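Local structure of alpha-fucosidase (Bifidobacterium bifidum, 2EAB) at residues 797-802 against 817-822; 837-842 against 847-852. The protein probably removes alpha-1,2-linked L-fucose from glycans as a glycoside hydrolase, this chain being the catalytic part of a longer protein. All blocks are in the same frame, centred on the assembly; numbering follows the deposited sequence.

Contact 1: 797-802 against 817-822; sequences NYTNIL and LVARGN. With EDO (1,2-ethanediol), chain G.
N797 stands across from R820 and T799 across from A819, with CA–CA distances of 6.2 and 6.3 Å, where strand 812-819 runs out into a turn. The two backbones are joined through one water: it donates to the carbonyls N797 O and R820 O, both at 2.8 Å, and accepts from T799 OG1 at 2.7 Å. The threonine hydroxyl reaches it because OG1 lies beside its own backbone N (chi1 -53°); its CG2 and OG1 together meet the A819 methyl. N797 lays its amide against the aliphatic part of R820, ND2 being 4.0 Å from R820 CD, and the amide plane is turned 49° from the guanidinium. The arginine chain, extended from CG to NE, carries its charge beyond N797 to salt bridges with E517 and E520, while R820 NH2 also donates nearly straight (167°) to O1 of an ethanediol, probably from the crystallisation liquor, at 3.0 Å. With an alanine at R820, both glutamates would probably lose their shared counter-charge, and the N797 amide the stem it rests on. E517 and E520 belong to helix 507-520, so R820 ties the end of this strand to a helix of the catalytic domain. Next to it, I801 packs on V825 of strand 823-830, while L802 and L817 both touch helix 767-780.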
ATOM      1  N   ASN A 797     -20.607   6.218  -9.247  1.00  6.65           N
ATOM      2  CA  ASN A 797     -20.051   5.963  -7.921  1.00  6.95           C
ATOM      3  C   ASN A 797     -21.138   5.811  -6.864  1.00  6.63           C
ATOM      4  O   ASN A 797     -21.034   6.347  -5.764  1.00  6.85           O
ATOM      5  CB  ASN A 797     -19.020   7.039  -7.544  1.00  7.26           C
ATOM      6  CG  ASN A 797     -17.790   6.989  -8.428  1.00  7.39           C
ATOM      7  OD1 ASN A 797     -17.613   6.044  -9.190  1.00  8.57           O
ATOM      8  ND2 ASN A 797     -16.939   8.002  -8.328  1.00  8.20           N
ATOM      9  N   TYR A 798     -22.184   5.063  -7.202  1.00  6.39           N
ATOM     10  CA  TYR A 798     -23.259   4.824  -6.251  1.00  6.29           C
ATOM     11  C   TYR A 798     -22.744   3.992  -5.078  1.00  6.55           C
ATOM     12  O   TYR A 798     -21.814   3.180  -5.225  1.00  6.57           O
ATOM     13  CB  TYR A 798     -24.474   4.166  -6.928  1.00  6.69           C
ATOM     14  CG  TYR A 798     -24.245   2.758  -7.441  1.00  6.59           C
ATOM     15  CD1 TYR A 798     -24.447   1.654  -6.614  1.00  6.87           C
ATOM     16  CD2 TYR A 798     -23.855   2.528  -8.756  1.00  7.21           C
ATOM     17  CE1 TYR A 798     -24.247   0.355  -7.074  1.00  7.33           C
ATOM     18  CE2 TYR A 798     -23.653   1.230  -9.230  1.00  7.42           C
ATOM     19  CZ  TYR A 798     -23.846   0.154  -8.378  1.00  7.03           C
ATOM     20  OH  TYR A 798     -23.653  -1.140  -8.810  1.00  7.48           O
ATOM     21  N   THR A 799     -23.337   4.227  -3.915  1.00  6.28           N
ATOM     22  CA  THR A 799     -22.983   3.532  -2.688  1.00  6.87           C
ATOM     23  C   THR A 799     -23.646   2.165  -2.689  1.00  6.77           C
ATOM     24  O   THR A 799     -24.875   2.077  -2.718  1.00  7.71           O
ATOM     25  CB  THR A 799     -23.464   4.337  -1.468  1.00  6.90           C
ATOM     26  OG1 THR A 799     -22.972   5.677  -1.552  1.00  7.56           O
ATOM     27  CG2 THR A 799     -23.011   3.702  -0.162  1.00  7.85           C
ATOM     28  N   ASN A 800     -22.840   1.106  -2.652  1.00  6.71           N
ATOM     29  CA  ASN A 800     -23.341  -0.260  -2.734  1.00  6.70           C
ATOM     30  C   ASN A 800     -23.100  -0.991  -1.422  1.00  6.33           C
ATOM     31  O   ASN A 800     -21.963  -1.350  -1.094  1.00  6.21           O
ATOM     32  CB  ASN A 800     -22.693  -0.988  -3.915  1.00  6.56           C
ATOM     33  CG  ASN A 800     -23.307  -2.345  -4.186  1.00  7.24           C
ATOM     34  OD1 ASN A 800     -24.132  -2.837  -3.407  1.00  7.46           O
ATOM     35  ND2 ASN A 800     -22.902  -2.962  -5.292  1.00  7.32           N
ATOM     36  N   ILE A 801     -24.185  -1.186  -0.676  1.00  6.49           N
ATOM     37  CA  ILE A 801     -24.160  -1.797   0.643  1.00  6.96           C
ATOM     38  C   ILE A 801     -24.167  -3.323   0.546  1.00  6.80           C
ATOM     39  O   ILE A 801     -25.040  -3.917  -0.095  1.00  7.07           O
ATOM     40  CB  ILE A 801     -25.385  -1.325   1.476  1.00  7.25           C
ATOM     41  CG1 ILE A 801     -25.434   0.208   1.583  1.00  7.94           C
ATOM     42  CG2 ILE A 801     -25.435  -2.005   2.842  1.00  7.90           C
ATOM     43  CD1 ILE A 801     -24.235   0.854   2.273  1.00  8.70           C
ATOM     44  N   LEU A 802     -23.185  -3.940   1.204  1.00  6.93           N
ATOM     45  CA  LEU A 802     -23.051  -5.400   1.291  1.00  7.05           C
ATOM     46  C   LEU A 802     -23.072  -6.095  -0.077  1.00  7.20           C
ATOM     47  O   LEU A 802     -23.890  -6.982  -0.320  1.00  7.67           O
ATOM     48  CB  LEU A 802     -24.104  -5.985   2.246  1.00  7.66           C
ATOM     49  CG  LEU A 802     -24.022  -5.478   3.689  1.00  7.76           C
ATOM     50  CD1 LEU A 802     -25.214  -5.968   4.495  1.00  9.28           C
ATOM     51  CD2 LEU A 802     -22.711  -5.878   4.368  1.00  9.30           C
ATOM     52  N   LEU A 817     -16.752   3.040   7.557  1.00  7.19           N
ATOM     53  CA  LEU A 817     -16.193   2.910   6.209  1.00  7.33           C
ATOM     54  C   LEU A 817     -16.513   4.163   5.406  1.00  7.18           C
ATOM     55  O   LEU A 817     -17.411   4.923   5.780  1.00  7.73           O
ATOM     56  CB  LEU A 817     -16.734   1.669   5.502  1.00  7.55           C
ATOM     57  CG  LEU A 817     -16.491   0.334   6.208  1.00  7.74           C
ATOM     58  CD1 LEU A 817     -16.975  -0.812   5.336  1.00  9.34           C
ATOM     59  CD2 LEU A 817     -15.017   0.134   6.581  1.00  8.89           C
ATOM     60  N   VAL A 818     -15.784   4.392   4.317  1.00  7.19           N
ATOM     61  CA  VAL A 818     -16.012   5.573   3.500  1.00  7.33           C
ATOM     62  C   VAL A 818     -16.298   5.153   2.069  1.00  7.06           C
ATOM     63  O   VAL A 818     -15.615   4.274   1.513  1.00  7.29           O
ATOM     64  CB  VAL A 818     -14.820   6.570   3.561  1.00  7.50           C
ATOM     65  CG1 VAL A 818     -15.176   7.874   2.864  1.00  7.70           C
ATOM     66  CG2 VAL A 818     -14.430   6.855   5.000  1.00  8.40           C
ATOM     67  N   ALA A 819     -17.328   5.778   1.497  1.00  6.59           N
ATOM     68  CA  ALA A 819     -17.700   5.604   0.101  1.00  6.85           C
ATOM     69  C   ALA A 819     -17.307   6.823  -0.715  1.00  6.45           C
ATOM     70  O   ALA A 819     -17.260   7.951  -0.208  1.00  6.45           O
ATOM     71  CB  ALA A 819     -19.196   5.364  -0.014  1.00  7.11           C
ATOM     72  N   ARG A 820     -17.030   6.581  -1.988  1.00  6.34           N
ATOM     73  CA  ARG A 820     -16.761   7.655  -2.929  1.00  6.57           C
ATOM     74  C   ARG A 820     -17.895   8.687  -2.915  1.00  6.37           C
ATOM     75  O   ARG A 820     -19.068   8.348  -2.711  1.00  6.52           O
ATOM     76  CB  ARG A 820     -16.519   7.083  -4.323  1.00  6.26           C
ATOM     77  CG  ARG A 820     -15.196   6.331  -4.398  1.00  6.81           C
ATOM     78  CD  ARG A 820     -15.003   5.673  -5.748  1.00  6.52           C
ATOM     79  NE  ARG A 820     -13.838   4.790  -5.808  1.00  6.52           N
ATOM     80  CZ  ARG A 820     -13.845   3.521  -5.409  1.00  6.96           C
ATOM     81  NH1 ARG A 820     -14.951   2.991  -4.892  1.00  6.66           N
ATOM     82  NH2 ARG A 820     -12.748   2.782  -5.525  1.00  7.58           N
ATOM     83  N   GLY A 821     -17.532   9.953  -3.095  1.00  6.65           N
ATOM     84  CA  GLY A 821     -18.460  11.065  -2.878  1.00  7.02           C
ATOM     85  C   GLY A 821     -18.381  11.611  -1.464  1.00  6.90           C
ATOM     86  O   GLY A 821     -18.985  12.646  -1.150  1.00  7.49           O
ATOM     87  N   ASN A 822     -17.619  10.916  -0.619  1.00  6.79           N
ATOM     88  CA  ASN A 822     -17.383  11.279   0.777  1.00  6.84           C
ATOM     89  C   ASN A 822     -18.620  11.083   1.645  1.00  7.08           C
ATOM     90  O   ASN A 822     -19.217  12.044   2.162  1.00  7.44           O
ATOM     91  CB  ASN A 822     -16.789  12.687   0.929  1.00  7.07           C
ATOM     92  CG  ASN A 822     -16.047  12.857   2.236  1.00  6.86           C
ATOM     93  OD1 ASN A 822     -16.143  12.015   3.132  1.00  7.50           O
ATOM     94  ND2 ASN A 822     -15.297  13.940   2.354  1.00  7.50           N
TER
HETATM   95  C1  EDO G4807     -10.817  -0.192  -4.805  1.00 42.74           C
HETATM   96  O1  EDO G4807     -12.315  -0.055  -4.642  1.00 37.02           O
HETATM   97  C2  EDO G4807     -10.177   0.498  -3.537  1.00 43.60           C
HETATM   98  O2  EDO G4807     -10.639   1.872  -3.518  1.00 37.12           O
HETATM   99  O   HOH W   1     -20.723   6.094  -2.989  1.00  7.10           O

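Contact 2: 837-842 against 847-852; sequences VRLTSN and AAVKIT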
ATOM      1  N   VAL A 837     -28.778   0.847   7.556  1.00 10.19           N
ATOM      2  CA  VAL A 837     -27.634   1.549   6.995  1.00  9.99           C
ATOM      3  C   VAL A 837     -27.628   2.946   7.595  1.00  9.88           C
ATOM      4  O   VAL A 837     -28.681   3.590   7.693  1.00  9.66           O
ATOM      5  CB  VAL A 837     -27.697   1.636   5.452  1.00  9.86           C
ATOM      6  CG1 VAL A 837     -26.453   2.328   4.904  1.00 10.46           C
ATOM      7  CG2 VAL A 837     -27.844   0.251   4.835  1.00 10.64           C
ATOM      8  N   ARG A 838     -26.452   3.393   8.023  1.00  9.79           N
ATOM      9  CA  ARG A 838     -26.256   4.766   8.464  1.00 10.55           C
ATOM     10  C   ARG A 838     -25.309   5.437   7.483  1.00  9.70           C
ATOM     11  O   ARG A 838     -24.153   5.025   7.338  1.00  9.86           O
ATOM     12  CB  ARG A 838     -25.712   4.807   9.892  1.00 10.65           C
ATOM     13  CG  ARG A 838     -26.687   4.230  10.918  1.00 12.07           C
ATOM     14  CD  ARG A 838     -26.184   4.362  12.353  1.00 13.44           C
ATOM     15  NE  ARG A 838     -25.909   5.750  12.727  1.00 18.35           N
ATOM     16  CZ  ARG A 838     -26.814   6.618  13.177  1.00 20.39           C
ATOM     17  NH1 ARG A 838     -28.087   6.262  13.318  1.00 22.28           N
ATOM     18  NH2 ARG A 838     -26.441   7.854  13.485  1.00 21.63           N
ATOM     19  N   LEU A 839     -25.817   6.453   6.791  1.00  9.19           N
ATOM     20  CA  LEU A 839     -25.077   7.125   5.737  1.00  8.87           C
ATOM     21  C   LEU A 839     -24.850   8.574   6.138  1.00  8.36           C
ATOM     22  O   LEU A 839     -25.794   9.372   6.155  1.00  8.43           O
ATOM     23  CB  LEU A 839     -25.852   7.044   4.416  1.00  8.98           C
ATOM     24  CG  LEU A 839     -25.133   7.574   3.176  1.00  8.54           C
ATOM     25  CD1 LEU A 839     -24.136   6.543   2.650  1.00  9.99           C
ATOM     26  CD2 LEU A 839     -26.139   7.955   2.095  1.00  9.69           C
ATOM     27  N   THR A 840     -23.611   8.908   6.483  1.00  8.27           N
ATOM     28  CA  THR A 840     -23.278  10.276   6.836  1.00  8.29           C
ATOM     29  C   THR A 840     -22.749  10.976   5.596  1.00  7.87           C
ATOM     30  O   THR A 840     -21.710  10.590   5.050  1.00  8.11           O
ATOM     31  CB  THR A 840     -22.214  10.336   7.943  1.00  8.39           C
ATOM     32  OG1 THR A 840     -22.642   9.552   9.065  1.00  9.58           O
ATOM     33  CG2 THR A 840     -21.982  11.776   8.380  1.00  9.28           C
ATOM     34  N   SER A 841     -23.466  11.994   5.134  1.00  7.76           N
ATOM     35  CA  SER A 841     -23.003  12.757   3.987  1.00  7.92           C
ATOM     36  C   SER A 841     -22.021  13.816   4.458  1.00  7.96           C
ATOM     37  O   SER A 841     -22.394  14.735   5.185  1.00  8.64           O
ATOM     38  CB  SER A 841     -24.169  13.428   3.279  1.00  7.76           C
ATOM     39  OG  SER A 841     -23.693  14.142   2.155  1.00  8.12           O
ATOM     40  N   ASN A 842     -20.759  13.684   4.060  1.00  8.00           N
ATOM     41  CA  ASN A 842     -19.733  14.627   4.507  1.00  8.33           C
ATOM     42  C   ASN A 842     -19.586  15.847   3.600  1.00  8.37           C
ATOM     43  O   ASN A 842     -19.045  16.881   4.019  1.00  8.87           O
ATOM     44  CB  ASN A 842     -18.390  13.919   4.695  1.00  8.62           C
ATOM     45  CG  ASN A 842     -18.482  12.749   5.656  1.00  8.81           C
ATOM     46  OD1 ASN A 842     -18.023  11.640   5.360  1.00 10.06           O
ATOM     47  ND2 ASN A 842     -19.090  12.984   6.806  1.00  8.27           N
ATOM     48  N   ALA A 847     -27.140  11.289  -2.804  1.00  8.18           N
ATOM     49  CA  ALA A 847     -27.025   9.885  -2.426  1.00  8.02           C
ATOM     50  C   ALA A 847     -27.727   8.987  -3.435  1.00  7.63           C
ATOM     51  O   ALA A 847     -28.823   9.297  -3.901  1.00  7.71           O
ATOM     52  CB  ALA A 847     -27.567   9.648  -1.035  1.00  8.21           C
ATOM     53  N   ALA A 848     -27.071   7.881  -3.772  1.00  7.59           N
ATOM     54  CA  ALA A 848     -27.639   6.851  -4.629  1.00  7.91           C
ATOM     55  C   ALA A 848     -27.165   5.539  -4.028  1.00  7.63           C
ATOM     56  O   ALA A 848     -25.963   5.241  -4.047  1.00  8.37           O
ATOM     57  CB  ALA A 848     -27.168   7.015  -6.066  1.00  8.14           C
ATOM     58  N   VAL A 849     -28.098   4.791  -3.444  1.00  7.73           N
ATOM     59  CA  VAL A 849     -27.755   3.665  -2.585  1.00  7.68           C
ATOM     60  C   VAL A 849     -28.365   2.358  -3.083  1.00  7.05           C
ATOM     61  O   VAL A 849     -29.593   2.238  -3.196  1.00  7.04           O
ATOM     62  CB  VAL A 849     -28.200   3.928  -1.122  1.00  7.71           C
ATOM     63  CG1 VAL A 849     -27.755   2.794  -0.217  1.00  8.74           C
ATOM     64  CG2 VAL A 849     -27.646   5.258  -0.617  1.00  8.47           C
ATOM     65  N   LYS A 850     -27.495   1.392  -3.387  1.00  7.03           N
ATOM     66  CA  LYS A 850     -27.897   0.018  -3.653  1.00  7.24           C
ATOM     67  C   LYS A 850     -27.739  -0.758  -2.360  1.00  7.48           C
ATOM     68  O   LYS A 850     -26.766  -0.560  -1.626  1.00  7.64           O
ATOM     69  CB  LYS A 850     -27.004  -0.604  -4.728  1.00  7.41           C
ATOM     70  CG  LYS A 850     -27.482  -1.962  -5.228  1.00  7.16           C
ATOM     71  CD  LYS A 850     -26.583  -2.531  -6.316  1.00  7.24           C
ATOM     72  CE  LYS A 850     -27.101  -3.879  -6.789  1.00  8.47           C
ATOM     73  NZ  LYS A 850     -26.241  -4.460  -7.861  1.00  7.94           N
ATOM     74  N   ILE A 851     -28.690  -1.642  -2.076  1.00  7.64           N
ATOM     75  CA  ILE A 851     -28.544  -2.556  -0.952  1.00  8.05           C
ATOM     76  C   ILE A 851     -28.587  -3.957  -1.542  1.00  7.90           C
ATOM     77  O   ILE A 851     -29.659  -4.495  -1.837  1.00  8.03           O
ATOM     78  CB  ILE A 851     -29.610  -2.330   0.154  1.00  8.13           C
ATOM     79  CG1 ILE A 851     -29.491  -0.906   0.713  1.00  8.52           C
ATOM     80  CG2 ILE A 851     -29.442  -3.352   1.278  1.00  8.91           C
ATOM     81  CD1 ILE A 851     -30.596  -0.500   1.677  1.00  8.98           C
ATOM     82  N   THR A 852     -27.408  -4.523  -1.768  1.00  7.80           N
ATOM     83  CA  THR A 852     -27.320  -5.804  -2.454  1.00  8.13           C
ATOM     84  C   THR A 852     -27.919  -6.916  -1.596  1.00  8.58           C
ATOM     85  O   THR A 852     -28.658  -7.768  -2.093  1.00  9.00           O
ATOM     86  CB  THR A 852     -25.872  -6.107  -2.859  1.00  7.65           C
ATOM     87  OG1 THR A 852     -25.462  -5.154  -3.842  1.00  8.12           O
ATOM     88  CG2 THR A 852     -25.745  -7.492  -3.455  1.00  8.28           C
TER
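L839 drives its CD2 methyl toward two residues of strand 847-851, and this is the tight part of the contact. CD2 comes to 3.8 Å from A847 CB and 4.1 Å from V849 CG2, so one methyl touches both of these alternate residues on the same face of the strand. The leucine gets there with CG anti to the backbone N (chi1 -174°), which sends the branch across the interface to meet V849 tip to tip. V849 offers the methyl that lies beside its own backbone N. F884 of strand 880-884 touches both L839 and A847, and F823 and V825 pack on the leucine from strand 823-830, so this end is enclosed by aromatic and aliphatic groups.

The strands belong to different sheets: 833-841 to an antiparallel one, 847-851 to a mixed one. Their axes approach to 10.2 Å and their directions differ by 157°, the spacing of face-to-face packed sheets rather than of hydrogen-bonded neighbours. This is a beta-sandwich in the C-terminal domain of the family 95 enzyme, and the contact is plain apolar packing between its two layers.

Toward V837 the fit is looser: its CG2 only just meets I851 CD1, at 4.3 Å, and I801 of strand 799-801 fills in by touching both V837 and V849. Past L839, S841 also has its CB on the inner side, but its hydroxyl bonds to T886 instead of the facing strand. The alternate residues turn outward: R838 is exposed, T840 bonds through its hydroxyl to T891, and on the far layer K850 runs fully extended across N800 and L881 to a partly exposed position.

Overall arrangement
Contacts 1 and 2 lie in one C-terminal domain, their centres about 7 Å apart. Their common seam is the parallel pair 799-801 and 847-851: K850 N lies 2.8 Å from T799 O, and T852 OG1 is 2.7 Å from N800 OD1, both probable hydrogen bonds. Contact 1 looks toward the catalytic domain; a Tris molecule, probably from the crystallisation liquor, is hydrogen-bonded to N797 ND2. The R820 side chain is about 3 Å from that of E520 and the N797 side chain about 5 Å from that of D690, which bind calcium in a crystal structure of this protein, although this chain carries no ion there. Contact 2 lies away from the known sites, inside the sandwich.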